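Local coordinates for protein Cyp101j2 (Sphingobium yanoikuyae, PDB 5KYO) that probably hydroxylates 1,8-cineole, acting as a heme-dependent cytochrome P450 monooxygenase, at residues R183-I188 / I265-G270; E231-R234 / E239-I242; F283-K288 / R312-V317; S301-A306 / V392-F397. All blocks are in the same frame, centred on the assembly; numbering follows the deposited sequence. Where two conformers were deposited one is given.

Contact 1. Residues R183-I188 / I265-G270; sequences RIFMRI and IQVLVG. With HEM (protoporphyrin IX containing Fe), chain G.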
# COMPACT_ATOMS: atom_id res chain seq x y z
N ARG A 183 8.25 10.66 -8.87
CA ARG A 183 9.01 11.89 -8.65
C ARG A 183 9.58 11.98 -7.23
O ARG A 183 10.70 12.42 -7.04
CB ARG A 183 8.16 13.13 -8.95
CG ARG A 183 7.83 13.34 -10.41
CD ARG A 183 7.20 14.72 -10.60
NE ARG A 183 7.08 15.11 -12.00
CZ ARG A 183 6.05 14.80 -12.78
NH1 ARG A 183 5.04 14.08 -12.30
NH2 ARG A 183 6.04 15.22 -14.05
N ILE A 184 8.81 11.58 -6.22
CA ILE A 184 9.31 11.63 -4.85
C ILE A 184 10.40 10.58 -4.62
O ILE A 184 11.43 10.85 -3.99
CB ILE A 184 8.18 11.42 -3.85
CG1 ILE A 184 7.20 12.60 -3.92
CG2 ILE A 184 8.72 11.24 -2.41
CD1 ILE A 184 5.85 12.32 -3.20
N PHE A 185 10.16 9.37 -5.12
CA PHE A 185 11.18 8.32 -5.06
C PHE A 185 12.49 8.81 -5.68
O PHE A 185 13.58 8.59 -5.12
CB PHE A 185 10.69 7.07 -5.78
CG PHE A 185 11.77 6.04 -5.98
CD1 PHE A 185 12.11 5.16 -4.95
CD2 PHE A 185 12.46 5.97 -7.17
CE1 PHE A 185 13.12 4.21 -5.14
CE2 PHE A 185 13.48 5.03 -7.35
CZ PHE A 185 13.79 4.16 -6.34
N MET A 186 12.39 9.47 -6.82
CA MET A 186 13.57 9.86 -7.58
C MET A 186 14.39 10.91 -6.82
O MET A 186 15.59 11.01 -7.02
CB MET A 186 13.17 10.38 -8.95
CG MET A 186 12.61 9.30 -9.87
SD MET A 186 12.08 9.96 -11.46
CE MET A 186 13.65 10.45 -12.17
N ARG A 187 13.73 11.69 -5.96
CA ARG A 187 14.47 12.66 -5.16
C ARG A 187 15.12 11.97 -3.96
O ARG A 187 16.18 12.38 -3.47
CB ARG A 187 13.55 13.80 -4.71
CG ARG A 187 13.20 14.80 -5.81
CD ARG A 187 14.46 15.52 -6.31
NE ARG A 187 14.21 16.33 -7.51
CZ ARG A 187 13.71 17.57 -7.49
NH1 ARG A 187 13.41 18.16 -6.34
NH2 ARG A 187 13.52 18.22 -8.63
N ILE A 188 14.49 10.90 -3.48
CA ILE A 188 15.01 10.14 -2.35
C ILE A 188 16.33 9.45 -2.74
O ILE A 188 17.33 9.47 -2.00
CB ILE A 188 13.98 9.11 -1.86
CG1 ILE A 188 12.89 9.85 -1.04
CG2 ILE A 188 14.67 7.98 -1.04
CD1 ILE A 188 11.62 9.04 -0.82
N ILE A 265 13.87 -1.13 -6.24
CA ILE A 265 12.63 -1.51 -6.93
C ILE A 265 11.48 -1.65 -5.93
O ILE A 265 10.35 -1.15 -6.14
CB ILE A 265 12.77 -2.85 -7.71
CG1 ILE A 265 13.79 -2.73 -8.85
CG2 ILE A 265 11.38 -3.32 -8.24
CD1 ILE A 265 14.25 -4.10 -9.46
N GLN A 266 11.76 -2.37 -4.85
CA GLN A 266 10.75 -2.62 -3.85
C GLN A 266 10.29 -1.32 -3.17
O GLN A 266 9.12 -1.16 -2.88
CB GLN A 266 11.27 -3.62 -2.81
CG GLN A 266 11.51 -5.02 -3.38
CD GLN A 266 12.49 -5.84 -2.56
OE1 GLN A 266 13.37 -5.31 -1.89
NE2 GLN A 266 12.34 -7.16 -2.61
N VAL A 267 11.22 -0.40 -2.95
CA VAL A 267 10.88 0.91 -2.39
C VAL A 267 10.10 1.78 -3.38
O VAL A 267 9.13 2.45 -2.99
CB VAL A 267 12.18 1.65 -1.92
CG1 VAL A 267 11.90 3.11 -1.64
CG2 VAL A 267 12.75 0.96 -0.68
N LEU A 268 10.50 1.78 -4.65
CA LEU A 268 9.72 2.47 -5.70
C LEU A 268 8.28 1.92 -5.83
O LEU A 268 7.29 2.67 -5.80
CB LEU A 268 10.45 2.36 -7.05
CG LEU A 268 9.65 2.84 -8.27
CD1 LEU A 268 9.24 4.32 -8.18
CD2 LEU A 268 10.39 2.57 -9.58
N VAL A 269 8.15 0.62 -5.96
CA VAL A 269 6.82 0.05 -6.13
C VAL A 269 5.99 0.12 -4.86
O VAL A 269 4.77 0.37 -4.91
CB VAL A 269 6.92 -1.39 -6.64
CG1 VAL A 269 5.66 -2.18 -6.34
CG2 VAL A 269 7.20 -1.36 -8.14
N GLY A 270 6.65 -0.05 -3.72
CA GLY A 270 5.97 -0.13 -2.44
C GLY A 270 5.19 1.13 -2.08
O GLY A 270 4.21 1.07 -1.33
CHA HEM G . 5.40 -2.81 3.48
CHB HEM G . 1.16 -0.45 3.20
CHC HEM G . 3.52 3.51 1.58
CHD HEM G . 7.51 0.85 0.99
C1A HEM G . 4.06 -2.53 3.62
C2A HEM G . 3.04 -3.39 4.21
C3A HEM G . 1.86 -2.73 4.11
C4A HEM G . 2.10 -1.44 3.48
CMA HEM G . 0.50 -3.24 4.63
CAA HEM G . 3.22 -4.79 4.85
CBA HEM G . 3.28 -5.90 3.80
CGA HEM G . 3.35 -7.26 4.48
O1A HEM G . 2.39 -7.62 5.22
O2A HEM G . 4.35 -7.99 4.27
C1B HEM G . 1.45 0.84 2.78
C2B HEM G . 0.51 1.96 2.72
C3B HEM G . 1.17 3.04 2.26
C4B HEM G . 2.54 2.66 2.03
CMB HEM G . -1.00 1.90 3.10
CAB HEM G . 0.67 4.50 2.00
CBB HEM G . -0.54 4.98 2.30
C1C HEM G . 4.82 3.14 1.31
C2C HEM G . 5.88 4.03 0.88
C3C HEM G . 6.98 3.29 0.71
C4C HEM G . 6.65 1.91 1.04
CMC HEM G . 5.68 5.55 0.66
CAC HEM G . 8.40 3.68 0.26
CBC HEM G . 8.85 4.93 0.11
C1D HEM G . 7.31 -0.38 1.56
C2D HEM G . 8.26 -1.48 1.54
C3D HEM G . 7.60 -2.59 2.33
C4D HEM G . 6.32 -2.09 2.74
CMD HEM G . 9.68 -1.60 0.92
CAD HEM G . 8.20 -3.98 2.60
CBD HEM G . 8.70 -4.10 4.04
CGD HEM G . 9.27 -5.49 4.24
O1D HEM G . 10.41 -5.63 4.76
O2D HEM G . 8.59 -6.47 3.84
NA HEM G . 3.45 -1.36 3.19
NB HEM G . 2.67 1.32 2.35
NC HEM G . 5.32 1.87 1.41
ND HEM G . 6.19 -0.79 2.26
FE HEM G . 4.44 0.30 2.47
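The backbone bond from Gly-270 N to Gln-266 O, 2.8 Å long, closes the helical turn that presents Val-267 and Leu-268 to Phe-185. The contact itself is apolar. Phe-185 extends its ring from helix 181-188 to the flank of helix 257-270, its CG set opposite the backbone N (chi1 169°). Leu-268 CB stands over the middle of one face, 3.7 Å from the ring centroid and only 8° off the normal, which is direct evidence for a CH-pi contact. Further along the same side chain, Leu-268 CD1 lies 3.8 Å from Phe-185 CD2. Val-267 comes in at the rim instead: its CG1 lies in the ring plane, 3.9 Å from Phe-185 CE1. One ring is thus held by face and edge at once.

The same turn borders the heme. Gly-270 O approaches HEM NC to 3.1 Å and also hydrogen-bonds Thr-274 OG1, while Val-267 O is 3.6 Å from HEM CAC. A beta carbon modelled on Gly-270 would fall 2.7 Å from HEM CHD, so a side chain there would probably clash with the porphyrin at this distance. Such a glycine-bearing turn laid over the porphyrin is characteristic of the long distal helix of cytochromes P450.

Contact 2. Residues E231-R234 / E239-I242; sequences EARR and EDMI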
# COMPACT_ATOMS: atom_id res chain seq x y z
N GLU A 231 26.98 1.79 -9.03
CA GLU A 231 28.42 1.71 -9.25
C GLU A 231 29.08 3.10 -9.23
O GLU A 231 30.17 3.28 -8.67
CB GLU A 231 28.71 0.97 -10.56
CG GLU A 231 28.54 -0.53 -10.45
CD GLU A 231 29.39 -1.13 -9.34
OE1 GLU A 231 30.57 -0.74 -9.21
OE2 GLU A 231 28.87 -1.98 -8.58
N ALA A 232 28.42 4.09 -9.83
CA ALA A 232 28.87 5.48 -9.74
C ALA A 232 28.95 5.97 -8.29
O ALA A 232 29.85 6.74 -7.95
CB ALA A 232 27.96 6.38 -10.55
N ARG A 233 28.05 5.52 -7.43
CA ARG A 233 28.02 6.02 -6.05
C ARG A 233 28.97 5.26 -5.13
O ARG A 233 29.30 5.72 -4.03
CB ARG A 233 26.59 5.96 -5.49
CG ARG A 233 25.54 6.65 -6.37
CD ARG A 233 24.91 7.89 -5.77
NE ARG A 233 24.35 8.75 -6.81
CZ ARG A 233 23.06 8.95 -7.04
NH1 ARG A 233 22.13 8.33 -6.30
NH2 ARG A 233 22.68 9.76 -8.02
N ARG A 234 29.42 4.09 -5.58
CA ARG A 234 30.51 3.40 -4.90
C ARG A 234 31.81 4.17 -5.07
O ARG A 234 32.68 4.13 -4.21
CB ARG A 234 30.69 1.99 -5.42
CG ARG A 234 29.49 1.09 -5.18
CD ARG A 234 29.87 -0.37 -5.37
NE ARG A 234 28.74 -1.27 -5.18
CZ ARG A 234 28.31 -1.71 -4.01
NH1 ARG A 234 28.91 -1.31 -2.89
NH2 ARG A 234 27.28 -2.53 -3.95
N GLU A 239 24.64 11.86 -0.47
CA GLU A 239 23.83 11.78 0.75
C GLU A 239 22.49 11.08 0.52
O GLU A 239 21.72 10.91 1.45
CB GLU A 239 23.57 13.19 1.31
N ASP A 240 22.25 10.67 -0.72
CA ASP A 240 21.01 10.02 -1.12
C ASP A 240 20.88 8.61 -0.55
O ASP A 240 21.82 8.08 0.03
CB ASP A 240 20.95 9.96 -2.64
CG ASP A 240 22.12 9.16 -3.20
OD1 ASP A 240 23.21 9.74 -3.38
OD2 ASP A 240 21.94 7.95 -3.43
N MET A 241 19.73 7.98 -0.77
CA MET A 241 19.47 6.69 -0.14
C MET A 241 20.33 5.54 -0.69
O MET A 241 20.69 4.62 0.04
CB MET A 241 17.98 6.33 -0.25
CG MET A 241 17.62 5.09 0.54
SD MET A 241 15.87 4.69 0.43
CE MET A 241 15.82 3.07 1.19
N ILE A 242 20.64 5.58 -1.98
CA ILE A 242 21.56 4.59 -2.55
C ILE A 242 22.95 4.67 -1.90
O ILE A 242 23.53 3.65 -1.49
CB ILE A 242 21.70 4.75 -4.08
CG1 ILE A 242 20.40 4.35 -4.77
CG2 ILE A 242 22.84 3.85 -4.61
CD1 ILE A 242 20.45 4.32 -6.29
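Arg-233 leaves its helix with CG beside the backbone N and then bends at chi2 (-113°), while Asp-240 holds its carboxylate between its own backbone N and carbonyl carbon. These turns bring Arg-233 NH1 to 2.9 Å from Asp-240 OD2. The pair is a salt bridge, but its hydrogen bond is weak: the N-H...O angle is 126° and the guanidinium and carboxylate planes are 65° apart. The charge is therefore met askew. The other carboxylate oxygen follows the aliphatic part of the chain, with OD1 of Asp-240 3.5 Å from CD of Arg-233. Ile-242 CB lies near the guanidinium plane, 4.2 Å from Arg-233 NH1, adding a hydrocarbon neighbour at that edge.

The strongest polar partner of Arg-233 lies outside the pair: NH2 bonds Asp-190 O, and NH1 also bonds Val-189 O. Asp-240 in turn is the N-cap of helix 241-246, and its OD1 is hydrogen-bonded to Ser-243 OG. A leucine replacing Arg-233 would probably leave the Asp-240 carboxylate without its cationic mate and the two carbonyls without these donors. The contact thus fastens the C-terminal end of helix 215-235 to the start of helix 241-246 and to the loop after helix 181-188, with Ile-242 packed back against Val-229 and Ile-230.

Contact 3. Residues F283-K288 / R312-V317; sequences FSHLAK and RRFPVV. With HEM (protoporphyrin IX containing Fe), chain G.
Phe-314 follows directly on the helix that carries the ExxR signature of P450s, here Glu-309 and Arg-312, whose side chains form a salt bridge, and it meets His-285 of helix 273-288. The helical backbone ends just before it, so the chain turns away here while the ring stays directed at the other helix. The two rings make an offset edge-to-face pair, the edge of Phe-314 directed at the face of His-285, with centroids 5.5 Å apart and planes at 60°. The touching end is Phe-314 CZ, which lies 3.7 Å from His-285 CB and 3.8 Å from His-285 ND1. His-285 comes forward because its CG is anti to the backbone N (chi1 -177°), which carries the imidazole outward from its helix.

Arg-313 steadies the phenyl ring from its own segment. Its CG lies 3.5 Å above one face of Phe-314, toward the rim, and the chain then folds back at chi2 so that the guanidinium comes over Phe-314 CE1, while its NE is held by Leu-358 O.

Beyond the turn the chain runs to the heme. Val-317 puts CG2 3.6 Å from the meso carbon HEM CHB and CG1 3.7 Å from the methyl HEM CMA, and Val-316 CG2 reaches HEM CMB at 4.1 Å. Val-317 O is hydrogen-bonded to Thr-344 OG1, which ties this passage to the start of helix 344-348. The run from the ExxR helix, through a turn and a short loop along the porphyrin edge, just before strand 318-323, is characteristic of the cytochrome P450 fold.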
# COMPACT_ATOMS: atom_id res chain seq x y z
N PHE A 283 -9.44 11.79 -0.97
CA PHE A 283 -10.10 12.89 -1.65
C PHE A 283 -11.50 12.58 -2.21
O PHE A 283 -12.33 13.50 -2.28
CB PHE A 283 -9.19 13.46 -2.75
CG PHE A 283 -8.20 14.45 -2.22
CD1 PHE A 283 -7.00 14.01 -1.68
CD2 PHE A 283 -8.51 15.80 -2.16
CE1 PHE A 283 -6.09 14.91 -1.14
CE2 PHE A 283 -7.61 16.72 -1.63
CZ PHE A 283 -6.39 16.27 -1.11
N SER A 284 -11.79 11.34 -2.57
CA SER A 284 -13.19 11.03 -2.94
C SER A 284 -14.07 11.14 -1.71
O SER A 284 -15.23 11.55 -1.80
CB SER A 284 -13.35 9.63 -3.59
OG SER A 284 -12.93 8.56 -2.76
N HIS A 285 -13.53 10.78 -0.55
CA HIS A 285 -14.29 10.92 0.68
C HIS A 285 -14.58 12.38 1.03
O HIS A 285 -15.73 12.76 1.34
CB HIS A 285 -13.57 10.27 1.86
CG HIS A 285 -14.37 10.35 3.12
ND1 HIS A 285 -15.51 9.61 3.33
CD2 HIS A 285 -14.22 11.13 4.22
CE1 HIS A 285 -16.03 9.92 4.51
NE2 HIS A 285 -15.26 10.83 5.07
N LEU A 286 -13.54 13.20 0.99
CA LEU A 286 -13.67 14.62 1.23
C LEU A 286 -14.69 15.20 0.29
O LEU A 286 -15.46 16.10 0.65
CB LEU A 286 -12.31 15.32 1.05
CG LEU A 286 -11.26 15.09 2.14
CD1 LEU A 286 -9.87 15.54 1.69
CD2 LEU A 286 -11.70 15.80 3.44
N ALA A 287 -14.71 14.69 -0.94
CA ALA A 287 -15.63 15.18 -1.95
C ALA A 287 -17.09 14.92 -1.55
O ALA A 287 -17.99 15.70 -1.88
CB ALA A 287 -15.31 14.54 -3.29
N LYS A 288 -17.32 13.82 -0.84
CA LYS A 288 -18.68 13.44 -0.44
C LYS A 288 -19.08 13.95 0.94
O LYS A 288 -20.26 14.27 1.18
CB LYS A 288 -18.83 11.92 -0.47
CG LYS A 288 -18.77 11.31 -1.85
CD LYS A 288 -20.03 11.61 -2.64
CE LYS A 288 -20.03 10.85 -3.95
NZ LYS A 288 -21.28 11.01 -4.74
N ARG A 312 -6.74 5.17 9.41
CA ARG A 312 -7.58 4.15 10.06
C ARG A 312 -8.76 3.72 9.19
O ARG A 312 -9.06 2.53 9.08
CB ARG A 312 -8.13 4.63 11.41
CG ARG A 312 -8.99 3.56 12.09
CD ARG A 312 -10.04 4.16 13.02
NE ARG A 312 -11.04 4.95 12.31
CZ ARG A 312 -12.09 4.43 11.67
NH1 ARG A 312 -12.25 3.12 11.63
NH2 ARG A 312 -12.96 5.22 11.05
N ARG A 313 -9.42 4.68 8.56
CA ARG A 313 -10.71 4.44 7.89
C ARG A 313 -10.56 3.71 6.55
O ARG A 313 -11.44 2.94 6.16
CB ARG A 313 -11.45 5.77 7.70
CG ARG A 313 -12.73 5.74 6.85
CD ARG A 313 -13.82 4.76 7.32
NE ARG A 313 -14.97 4.85 6.43
CZ ARG A 313 -15.04 4.23 5.25
NH1 ARG A 313 -14.05 3.45 4.86
NH2 ARG A 313 -16.09 4.40 4.48
N PHE A 314 -9.44 3.92 5.86
CA PHE A 314 -9.28 3.40 4.51
C PHE A 314 -8.09 2.46 4.29
O PHE A 314 -7.19 2.76 3.51
CB PHE A 314 -9.17 4.57 3.52
CG PHE A 314 -10.39 5.44 3.50
CD1 PHE A 314 -11.56 4.97 2.94
CD2 PHE A 314 -10.38 6.70 4.07
CE1 PHE A 314 -12.71 5.74 2.91
CE2 PHE A 314 -11.54 7.50 4.06
CZ PHE A 314 -12.70 7.01 3.48
N PRO A 315 -8.07 1.32 5.00
CA PRO A 315 -7.00 0.34 4.73
C PRO A 315 -7.10 -0.15 3.28
O PRO A 315 -8.22 -0.26 2.79
CB PRO A 315 -7.28 -0.77 5.74
CG PRO A 315 -8.81 -0.65 6.02
CD PRO A 315 -9.06 0.83 5.97
N VAL A 316 -5.98 -0.37 2.59
CA VAL A 316 -6.06 -0.77 1.19
C VAL A 316 -5.31 -2.07 0.85
O VAL A 316 -5.64 -2.75 -0.14
CB VAL A 316 -5.54 0.37 0.25
CG1 VAL A 316 -6.55 1.52 0.20
CG2 VAL A 316 -4.15 0.87 0.68
N VAL A 317 -4.33 -2.44 1.66
CA VAL A 317 -3.44 -3.56 1.30
C VAL A 317 -3.94 -4.93 1.80
O VAL A 317 -4.37 -5.07 2.95
CB VAL A 317 -2.02 -3.34 1.83
CG1 VAL A 317 -1.14 -4.56 1.53
CG2 VAL A 317 -1.41 -2.08 1.19
CHA HEM G . 5.40 -2.81 3.48
CHB HEM G . 1.16 -0.45 3.20
CHC HEM G . 3.52 3.51 1.58
CHD HEM G . 7.51 0.85 0.99
C1A HEM G . 4.06 -2.53 3.62
C2A HEM G . 3.04 -3.39 4.21
C3A HEM G . 1.86 -2.73 4.11
C4A HEM G . 2.10 -1.44 3.48
CMA HEM G . 0.50 -3.24 4.63
CAA HEM G . 3.22 -4.79 4.85
CBA HEM G . 3.28 -5.90 3.80
CGA HEM G . 3.35 -7.26 4.48
O1A HEM G . 2.39 -7.62 5.22
O2A HEM G . 4.35 -7.99 4.27
C1B HEM G . 1.45 0.84 2.78
C2B HEM G . 0.51 1.96 2.72
C3B HEM G . 1.17 3.04 2.26
C4B HEM G . 2.54 2.66 2.03
CMB HEM G . -1.00 1.90 3.10
CAB HEM G . 0.67 4.50 2.00
CBB HEM G . -0.54 4.98 2.30
C1C HEM G . 4.82 3.14 1.31
C2C HEM G . 5.88 4.03 0.88
C3C HEM G . 6.98 3.29 0.71
C4C HEM G . 6.65 1.91 1.04
CMC HEM G . 5.68 5.55 0.66
CAC HEM G . 8.40 3.68 0.26
CBC HEM G . 8.85 4.93 0.11
C1D HEM G . 7.31 -0.38 1.56
C2D HEM G . 8.26 -1.48 1.54
C3D HEM G . 7.60 -2.59 2.33
C4D HEM G . 6.32 -2.09 2.74
CMD HEM G . 9.68 -1.60 0.92
CAD HEM G . 8.20 -3.98 2.60
CBD HEM G . 8.70 -4.10 4.04
CGD HEM G . 9.27 -5.49 4.24
O1D HEM G . 10.41 -5.63 4.76
O2D HEM G . 8.59 -6.47 3.84
NA HEM G . 3.45 -1.36 3.19
NB HEM G . 2.67 1.32 2.35
NC HEM G . 5.32 1.87 1.41
ND HEM G . 6.19 -0.79 2.26
FE HEM G . 4.44 0.30 2.47

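Contact 4. Residues S301-A306 / V392-F397; sequences SLIDDA and VLREWF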
# COMPACT_ATOMS: atom_id res chain seq x y z
N SER A 301 -5.94 23.40 11.09
CA SER A 301 -5.26 22.74 12.21
C SER A 301 -5.86 21.35 12.45
O SER A 301 -5.30 20.55 13.19
CB SER A 301 -5.36 23.57 13.50
OG SER A 301 -6.69 23.62 13.97
N LEU A 302 -7.00 21.09 11.82
CA LEU A 302 -7.65 19.79 11.93
C LEU A 302 -6.96 18.72 11.09
O LEU A 302 -7.33 17.55 11.14
CB LEU A 302 -9.12 19.88 11.51
CG LEU A 302 -9.98 20.90 12.26
CD1 LEU A 302 -11.37 20.90 11.67
CD2 LEU A 302 -10.03 20.52 13.72
N ILE A 303 -5.96 19.11 10.30
CA ILE A 303 -5.45 18.19 9.29
C ILE A 303 -4.66 17.03 9.91
O ILE A 303 -4.78 15.88 9.47
CB ILE A 303 -4.59 18.95 8.26
CG1 ILE A 303 -5.52 19.71 7.30
CG2 ILE A 303 -3.75 17.99 7.47
CD1 ILE A 303 -4.81 20.46 6.18
N ASP A 304 -3.89 17.33 10.95
CA ASP A 304 -3.07 16.33 11.63
C ASP A 304 -3.89 15.14 12.16
O ASP A 304 -3.45 13.98 12.06
CB ASP A 304 -2.29 16.97 12.78
CG ASP A 304 -1.15 17.86 12.30
OD1 ASP A 304 -0.71 17.70 11.13
OD2 ASP A 304 -0.66 18.69 13.09
N ASP A 305 -5.08 15.40 12.70
CA ASP A 305 -5.94 14.37 13.28
C ASP A 305 -6.82 13.72 12.22
O ASP A 305 -7.14 12.55 12.29
CB ASP A 305 -6.80 15.00 14.39
CG ASP A 305 -7.67 14.00 15.10
OD1 ASP A 305 -7.13 13.19 15.88
OD2 ASP A 305 -8.90 14.04 14.89
N ALA A 306 -7.22 14.53 11.23
CA ALA A 306 -7.97 14.03 10.09
C ALA A 306 -7.11 13.00 9.37
O ALA A 306 -7.59 11.96 8.94
CB ALA A 306 -8.35 15.15 9.15
N VAL A 392 -0.19 17.32 1.09
CA VAL A 392 -1.20 17.34 0.04
C VAL A 392 -2.48 17.98 0.56
O VAL A 392 -3.07 18.82 -0.12
CB VAL A 392 -1.49 15.91 -0.50
CG1 VAL A 392 -2.81 15.89 -1.28
CG2 VAL A 392 -0.33 15.44 -1.39
N LEU A 393 -2.88 17.59 1.77
CA LEU A 393 -4.08 18.12 2.38
C LEU A 393 -3.89 19.62 2.60
O LEU A 393 -4.79 20.40 2.32
CB LEU A 393 -4.36 17.43 3.71
CG LEU A 393 -4.96 16.02 3.60
CD1 LEU A 393 -4.90 15.34 4.95
CD2 LEU A 393 -6.37 16.06 3.09
N ARG A 394 -2.72 20.03 3.07
CA ARG A 394 -2.51 21.44 3.38
C ARG A 394 -2.51 22.30 2.13
O ARG A 394 -3.18 23.33 2.08
CB ARG A 394 -1.20 21.65 4.14
CG ARG A 394 -1.24 21.13 5.57
CD ARG A 394 0.01 21.50 6.36
NE ARG A 394 0.10 20.77 7.62
CZ ARG A 394 0.98 21.05 8.58
NH1 ARG A 394 1.83 22.05 8.43
NH2 ARG A 394 0.99 20.34 9.70
N GLU A 395 -1.75 21.91 1.11
CA GLU A 395 -1.73 22.69 -0.13
C GLU A 395 -3.04 22.63 -0.92
O GLU A 395 -3.37 23.59 -1.60
CB GLU A 395 -0.58 22.26 -1.02
CG GLU A 395 0.77 22.41 -0.36
CD GLU A 395 1.09 23.85 0.04
OE1 GLU A 395 0.52 24.79 -0.56
OE2 GLU A 395 1.92 24.05 0.94
N TRP A 396 -3.75 21.50 -0.89
CA TRP A 396 -5.00 21.42 -1.61
C TRP A 396 -5.98 22.40 -0.95
O TRP A 396 -6.57 23.25 -1.63
CB TRP A 396 -5.58 19.99 -1.63
CG TRP A 396 -6.79 19.89 -2.55
CD1 TRP A 396 -8.05 20.33 -2.30
CD2 TRP A 396 -6.82 19.33 -3.87
NE1 TRP A 396 -8.86 20.10 -3.37
CE2 TRP A 396 -8.13 19.49 -4.36
CE3 TRP A 396 -5.86 18.73 -4.70
CZ2 TRP A 396 -8.52 19.05 -5.62
CZ3 TRP A 396 -6.26 18.29 -5.96
CH2 TRP A 396 -7.57 18.45 -6.40
N PHE A 397 -6.12 22.32 0.37
CA PHE A 397 -7.14 23.13 1.03
C PHE A 397 -6.80 24.63 1.03
O PHE A 397 -7.70 25.46 1.12
CB PHE A 397 -7.38 22.64 2.46
CG PHE A 397 -8.39 21.53 2.54
CD1 PHE A 397 -9.74 21.80 2.42
CD2 PHE A 397 -7.97 20.21 2.65
CE1 PHE A 397 -10.67 20.77 2.47
CE2 PHE A 397 -8.89 19.18 2.68
CZ PHE A 397 -10.23 19.45 2.59
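Apolar packing carries most of this contact, and Ile-303 supplies its centre by using both branches. Its CG2, anti to the backbone N, meets Leu-393 CD1 at 3.8 Å, the two side chains running antiparallel alongside each other. The longer branch goes elsewhere: CG1 lies beside the backbone N (chi1 -76°), and CD1 at its end settles on the surface of helix 382-399, 3.7 Å from Arg-394 CG and 3.8 Å from Leu-393 C. The methyl therefore touches both backbone and the aliphatic root of an arginine. Ile-296 of helix 290-298 also packs on Ile-303, and Leu-286 of helix 273-288 on Leu-393. An alanine in place of Ile-303 has neither branch, which would probably leave a gap against Leu-393 CD1 and the Arg-394 CG methylene.

The charged pair lies at the protein surface. Arg-394 runs out extended from CG to NE and brings NH2 to 3.5 Å from Asp-304 OD1. This salt bridge includes a weak hydrogen bond; its N-H...O angle of 153° is fairly straight, so length is what limits it. The oxygen sits in the guanidinium plane at its edge, although the carboxylate and guanidinium planes are turned 43° apart. Solvent at this surface would probably screen the pair further.

Buried aliphatic groups inside and a long ion pair outside join helix 303-313 to helix 382-399, the K and L helices of the helix-rich P450 core.

Contacts 1 and 3 both reach the heme, their centres about 23 Å apart: contact 1 through the turn that holds Gly-270, contact 3 through Val-316 and Val-317. Contact 2 is nested in the loop that contact 1 closes, and the two meet where Ile-188 O lies 3.1 Å from Met-241 N, a probable hydrogen bond; the side chain of Ile-242 is about 13 Å from the heme. Contacts 3 and 4 share helix 303-313 and touch, Phe-283 CE2 packing 3.4 Å from Trp-396 CG. In contact 4 the Leu-393 side chain is about 12 Å from the heme. Contacts 2 and 3, centres about 37 Å apart, lie on opposite sides of the chain's centre.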